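Local coordinates for protein latency-associated nuclear antigen (Murid herpesvirus 4, PDB 4BLG) that probably binds viral DNA through its C-terminal domain, the part crystallised here as a dimer, to support latent infection by this gammaherpesvirus, at residues Leu64-Ser69 / Leu87-Asp92; Ser39-Ser44 / Lys97-Val102. One frame throughout, in Å; residues are numbered along the deposited sequence.

Contact 1: Leu64-Ser69 / Leu87-Asp92; sequences LSTPVS and LSFVED
Thr-66 uses its hydroxyl on Leu-87 and its methyl on both Phe-89 and Leu-87. CB lies beside the carbonyl of Leu-87 and splits into two arms of opposite character. The hydroxyl sits between the backbone N and the carbonyl carbon (chi1 63°), which turns OG1 to the N-H of Leu-87, 3.0 Å from its N along an almost straight bond of 176°. The same OG1 donates to Pro-67 O at 2.9 Å, so it is gripped by one accepted and one donated bond. CG2, the other arm, reaches the edge of the Phe-89 ring close to its plane, 3.5 Å from CE2, and also lies 3.9 Å from Leu-87 CB. Thr-66 N donates a hydrogen bond to Leu-87 O at 2.9 Å; backbone and side chain of one threonine thus answer both the C=O and the N-H of Leu-87.

This joins strand 64-70, at the edge of the sheet within this chain, to strand 84-90 in a four-stranded antiparallel sheet. The two-subunit assembly is consistent with the dimeric beta-barrel of the EBNA1 and papillomavirus E2 DNA-binding domains. Leu-64 and Phe-89 form a hydrogen-bonded pair, with Leu-64 N to Phe-89 O at 3.1 Å and Phe-89 N to Leu-64 O at 2.6 Å; their side chains share a sheet face and pack on Pro-72 of the second subunit. Ser-65 and Ser-88, a non-hydrogen-bonded pair in backbone terms, point to the other face, where Leu-99 of helix 93-110 touches Ser-88. There Ser-88 OG donates to Ser-65 OG over 2.7 Å, and Ser-65 OG is bonded in turn to Ile-58 O, a relay that satisfies a buried hydroxyl.

Contact 2: Ser39-Ser44 / Lys97-Val102; sequences SAVMFS and KKLKRV. With PO4 (phosphate ion), chain D.
Val-41 holds CG1 anti to its backbone N (chi1 -175°), which leaves CG2 beside the N and turned to Leu-99 on the helix. In Leu-99 the side chain likewise leaves opposite the backbone N (chi1 175°), and CD2 carries the chain straight on, anti to CA, to 3.9 Å from Val-41 CG2, while CD1 is the branch that turns aside. The two branched groups meet at a slant, methyl against methyl. Phe-43 adds its far end: CZ comes within 4.3 Å of Leu-99 CG, which lies at the ring edge near the ring plane. Val-41 CG1 rests over one face of that ring near its rim, 3.6 Å above the plane, so the valine serves both the helix and its strand neighbour.

Strand 39-45 and helix 93-110 run in nearly the same direction here, with segment axes 24° apart and 8.3 Å at their closest. The helix lies along this strand, over one face of the antiparallel sheet; Met-42, on the other face, packs against Pro-126 of the second subunit. Lys-100 stands at the border, with CB 4.2 Å from Val-41 CG2 before its chain leads its amine away from the strand. On the flank of the helix, beside Arg-25, Lys-98 bends late in its chain and donates from NZ to phosphate O4 at 2.7 Å, while Gln-95 also bonds that amine. Arg-25 and the backbone N of Leu-26 hold the same ion, which probably came from the crystallisation liquor. Between the two segments the packing is apolar, and Leu-26 and Phe-27 pack on Leu-99, whereas the charged groups lie to the flank and border, where Lys-98 takes part in holding the phosphate.

Both contacts are buried and share one sheet, with strands 84-90 and 39-45 as neighbours; probable backbone hydrogen bonds from Val-90 N to Ser-39 O and from Val-41 N to Ser-88 O tie them directly. Contact 1 is made within the sheet by backbone pairing and hydroxyls. Contact 2 sets a helix on the sheet by side-chain packing and reaches the surface through its lysines. Both touch the second subunit, contact 1 with more residues. The chain runs from strand 84-90 straight into helix 93-110, with Asp-92 capping the helix start by a bond to Gln-95 N, and contact 1 is nested inside the loop that contact 2 closes.

Contact 1: Leu64-Ser69 / Leu87-Asp92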
# COMPACT_ATOMS: atom_id res chain seq x y z
N LEU A 64 6.88 8.84 -5.73
CA LEU A 64 6.87 9.10 -4.30
C LEU A 64 6.71 7.79 -3.56
O LEU A 64 5.82 7.00 -3.88
CB LEU A 64 5.72 10.04 -3.94
CG LEU A 64 5.58 11.28 -4.83
CD1 LEU A 64 4.38 12.09 -4.39
CD2 LEU A 64 6.82 12.14 -4.80
N SER A 65 7.57 7.54 -2.58
CA SER A 65 7.51 6.30 -1.84
C SER A 65 7.18 6.49 -0.37
O SER A 65 7.64 7.42 0.28
CB SER A 65 8.81 5.51 -1.99
OG SER A 65 9.01 5.10 -3.33
N THR A 66 6.37 5.57 0.13
CA THR A 66 6.02 5.52 1.53
C THR A 66 7.21 5.05 2.34
O THR A 66 8.17 4.50 1.78
CB THR A 66 4.92 4.49 1.76
OG1 THR A 66 5.42 3.20 1.41
CG2 THR A 66 3.72 4.80 0.91
N PRO A 67 7.17 5.26 3.66
CA PRO A 67 8.14 4.57 4.51
C PRO A 67 7.94 3.07 4.43
O PRO A 67 6.95 2.61 3.82
CB PRO A 67 7.84 5.10 5.92
CG PRO A 67 6.55 5.83 5.81
CD PRO A 67 6.37 6.25 4.40
N VAL A 68 8.86 2.32 5.01
CA VAL A 68 8.75 0.87 5.03
C VAL A 68 7.72 0.48 6.10
O VAL A 68 7.77 1.00 7.21
CB VAL A 68 10.10 0.22 5.37
CG1 VAL A 68 9.97 -1.29 5.40
CG2 VAL A 68 11.18 0.65 4.37
N SER A 69 6.79 -0.40 5.74
CA SER A 69 5.89 -1.01 6.72
C SER A 69 5.92 -2.55 6.60
O SER A 69 6.83 -3.11 5.98
CB SER A 69 4.47 -0.48 6.56
OG SER A 69 3.65 -0.87 7.65
N LEU A 87 5.40 1.34 -0.90
CA LEU A 87 4.69 1.68 -2.12
C LEU A 87 5.37 2.86 -2.77
O LEU A 87 5.72 3.83 -2.09
CB LEU A 87 3.25 2.05 -1.79
CG LEU A 87 2.34 0.91 -1.36
CD1 LEU A 87 0.98 1.45 -0.94
CD2 LEU A 87 2.19 -0.09 -2.49
N SER A 88 5.56 2.79 -4.08
CA SER A 88 6.14 3.88 -4.83
C SER A 88 5.10 4.31 -5.82
O SER A 88 4.79 3.58 -6.75
CB SER A 88 7.41 3.44 -5.58
OG SER A 88 8.37 2.89 -4.69
N PHE A 89 4.53 5.49 -5.60
CA PHE A 89 3.42 5.98 -6.41
C PHE A 89 3.92 6.69 -7.66
O PHE A 89 4.90 7.43 -7.62
CB PHE A 89 2.55 6.92 -5.59
CG PHE A 89 1.98 6.29 -4.36
CD1 PHE A 89 0.81 5.54 -4.42
CD2 PHE A 89 2.60 6.44 -3.13
CE1 PHE A 89 0.28 4.95 -3.29
CE2 PHE A 89 2.08 5.85 -1.99
CZ PHE A 89 0.91 5.11 -2.07
N VAL A 90 3.22 6.45 -8.77
CA VAL A 90 3.53 7.05 -10.06
C VAL A 90 2.24 7.39 -10.79
O VAL A 90 1.14 6.96 -10.40
CB VAL A 90 4.33 6.10 -10.97
CG1 VAL A 90 5.71 5.83 -10.40
CG2 VAL A 90 3.57 4.80 -11.18
N GLU A 91 2.37 8.15 -11.87
CA GLU A 91 1.21 8.66 -12.60
C GLU A 91 0.26 7.54 -13.06
O GLU A 91 -0.97 7.66 -12.88
CB GLU A 91 1.64 9.49 -13.81
CG GLU A 91 0.59 10.51 -14.24
CD GLU A 91 1.04 11.40 -15.39
OE1 GLU A 91 2.17 11.23 -15.91
OE2 GLU A 91 0.24 12.29 -15.78
N ASP A 92 0.80 6.48 -13.65
CA ASP A 92 -0.03 5.51 -14.36
C ASP A 92 0.66 4.17 -14.63
O ASP A 92 1.77 3.93 -14.15
CB ASP A 92 -0.50 6.11 -15.69
CG ASP A 92 0.66 6.48 -16.62
OD1 ASP A 92 1.73 5.84 -16.55
OD2 ASP A 92 0.49 7.42 -17.42

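Contact 2: Ser39-Ser44 / Lys97-Val102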
# COMPACT_ATOMS: atom_id res chain seq x y z
N SER A 39 -1.24 4.74 -10.20
CA SER A 39 -0.54 3.47 -10.02
C SER A 39 0.58 3.53 -9.00
O SER A 39 0.96 4.60 -8.52
CB SER A 39 0.02 2.98 -11.34
OG SER A 39 -0.95 2.99 -12.35
N ALA A 40 1.11 2.36 -8.68
CA ALA A 40 2.24 2.27 -7.79
C ALA A 40 2.93 0.94 -8.02
O ALA A 40 2.41 0.06 -8.70
CB ALA A 40 1.81 2.38 -6.35
N VAL A 41 4.13 0.81 -7.48
CA VAL A 41 4.75 -0.49 -7.38
C VAL A 41 4.95 -0.78 -5.90
O VAL A 41 5.51 0.03 -5.16
CB VAL A 41 6.11 -0.54 -8.10
CG1 VAL A 41 6.66 -1.97 -8.06
CG2 VAL A 41 5.97 -0.07 -9.54
N MET A 42 4.45 -1.93 -5.47
CA MET A 42 4.78 -2.43 -4.15
C MET A 42 6.09 -3.20 -4.25
O MET A 42 6.17 -4.21 -4.95
CB MET A 42 3.68 -3.34 -3.62
CG MET A 42 3.97 -3.88 -2.22
SD MET A 42 2.67 -4.95 -1.58
CE MET A 42 1.46 -3.72 -1.09
N PHE A 43 7.11 -2.71 -3.55
CA PHE A 43 8.36 -3.43 -3.43
C PHE A 43 8.37 -4.09 -2.06
O PHE A 43 8.15 -3.42 -1.07
CB PHE A 43 9.57 -2.50 -3.57
CG PHE A 43 9.72 -1.91 -4.94
CD1 PHE A 43 10.20 -2.68 -5.99
CD2 PHE A 43 9.41 -0.58 -5.16
CE1 PHE A 43 10.34 -2.13 -7.26
CE2 PHE A 43 9.55 -0.03 -6.42
CZ PHE A 43 10.01 -0.80 -7.47
N SER A 44 8.63 -5.39 -2.02
CA SER A 44 8.56 -6.14 -0.79
C SER A 44 9.78 -7.04 -0.61
O SER A 44 10.48 -7.38 -1.56
CB SER A 44 7.29 -6.98 -0.76
OG SER A 44 7.25 -7.87 -1.87
N LYS A 97 5.19 0.32 -14.96
CA LYS A 97 5.87 -0.77 -15.67
C LYS A 97 7.36 -0.40 -15.74
O LYS A 97 8.23 -1.22 -15.43
CB LYS A 97 5.27 -0.94 -17.08
NZ LYS A 97 5.22 -3.64 -21.48
N LYS A 98 7.62 0.85 -16.12
CA LYS A 98 9.00 1.37 -16.26
C LYS A 98 9.75 1.32 -14.92
O LYS A 98 10.89 0.87 -14.85
CB LYS A 98 9.02 2.82 -16.77
CG LYS A 98 10.36 3.27 -17.39
CD LYS A 98 10.44 4.80 -17.53
CE LYS A 98 9.66 5.28 -18.75
NZ LYS A 98 9.07 6.64 -18.58
N LEU A 99 9.10 1.80 -13.87
CA LEU A 99 9.71 1.90 -12.55
C LEU A 99 10.10 0.53 -12.06
O LEU A 99 11.18 0.33 -11.51
CB LEU A 99 8.72 2.51 -11.56
CG LEU A 99 9.24 2.54 -10.13
CD1 LEU A 99 10.53 3.35 -10.07
CD2 LEU A 99 8.22 3.10 -9.16
N LYS A 100 9.20 -0.43 -12.26
CA LYS A 100 9.43 -1.79 -11.80
C LYS A 100 10.62 -2.38 -12.54
O LYS A 100 11.47 -3.03 -11.94
CB LYS A 100 8.19 -2.64 -12.03
CG LYS A 100 8.28 -4.01 -11.41
CD LYS A 100 7.12 -4.89 -11.82
CE LYS A 100 7.28 -6.29 -11.29
NZ LYS A 100 7.00 -7.31 -12.33
N ARG A 101 10.66 -2.16 -13.85
CA ARG A 101 11.73 -2.70 -14.69
C ARG A 101 13.10 -2.22 -14.24
O ARG A 101 14.05 -3.01 -14.14
CB ARG A 101 11.52 -2.29 -16.14
CG ARG A 101 12.54 -2.88 -17.12
CD ARG A 101 12.11 -2.59 -18.55
NE ARG A 101 10.87 -3.31 -18.77
CZ ARG A 101 9.71 -2.76 -19.12
NH1 ARG A 101 9.58 -1.47 -19.38
NH2 ARG A 101 8.64 -3.53 -19.23
N VAL A 102 13.21 -0.92 -14.00
CA VAL A 102 14.48 -0.31 -13.67
C VAL A 102 14.96 -0.77 -12.30
O VAL A 102 16.09 -1.24 -12.14
CB VAL A 102 14.37 1.22 -13.68
CG1 VAL A 102 15.58 1.86 -13.02
CG2 VAL A 102 14.20 1.72 -15.11
P PO4 D . 12.61 8.04 -18.70
O1 PO4 D . 13.55 6.98 -19.21
O2 PO4 D . 12.41 7.90 -17.21
O3 PO4 D . 13.15 9.42 -18.95
O4 PO4 D . 11.29 7.88 -19.40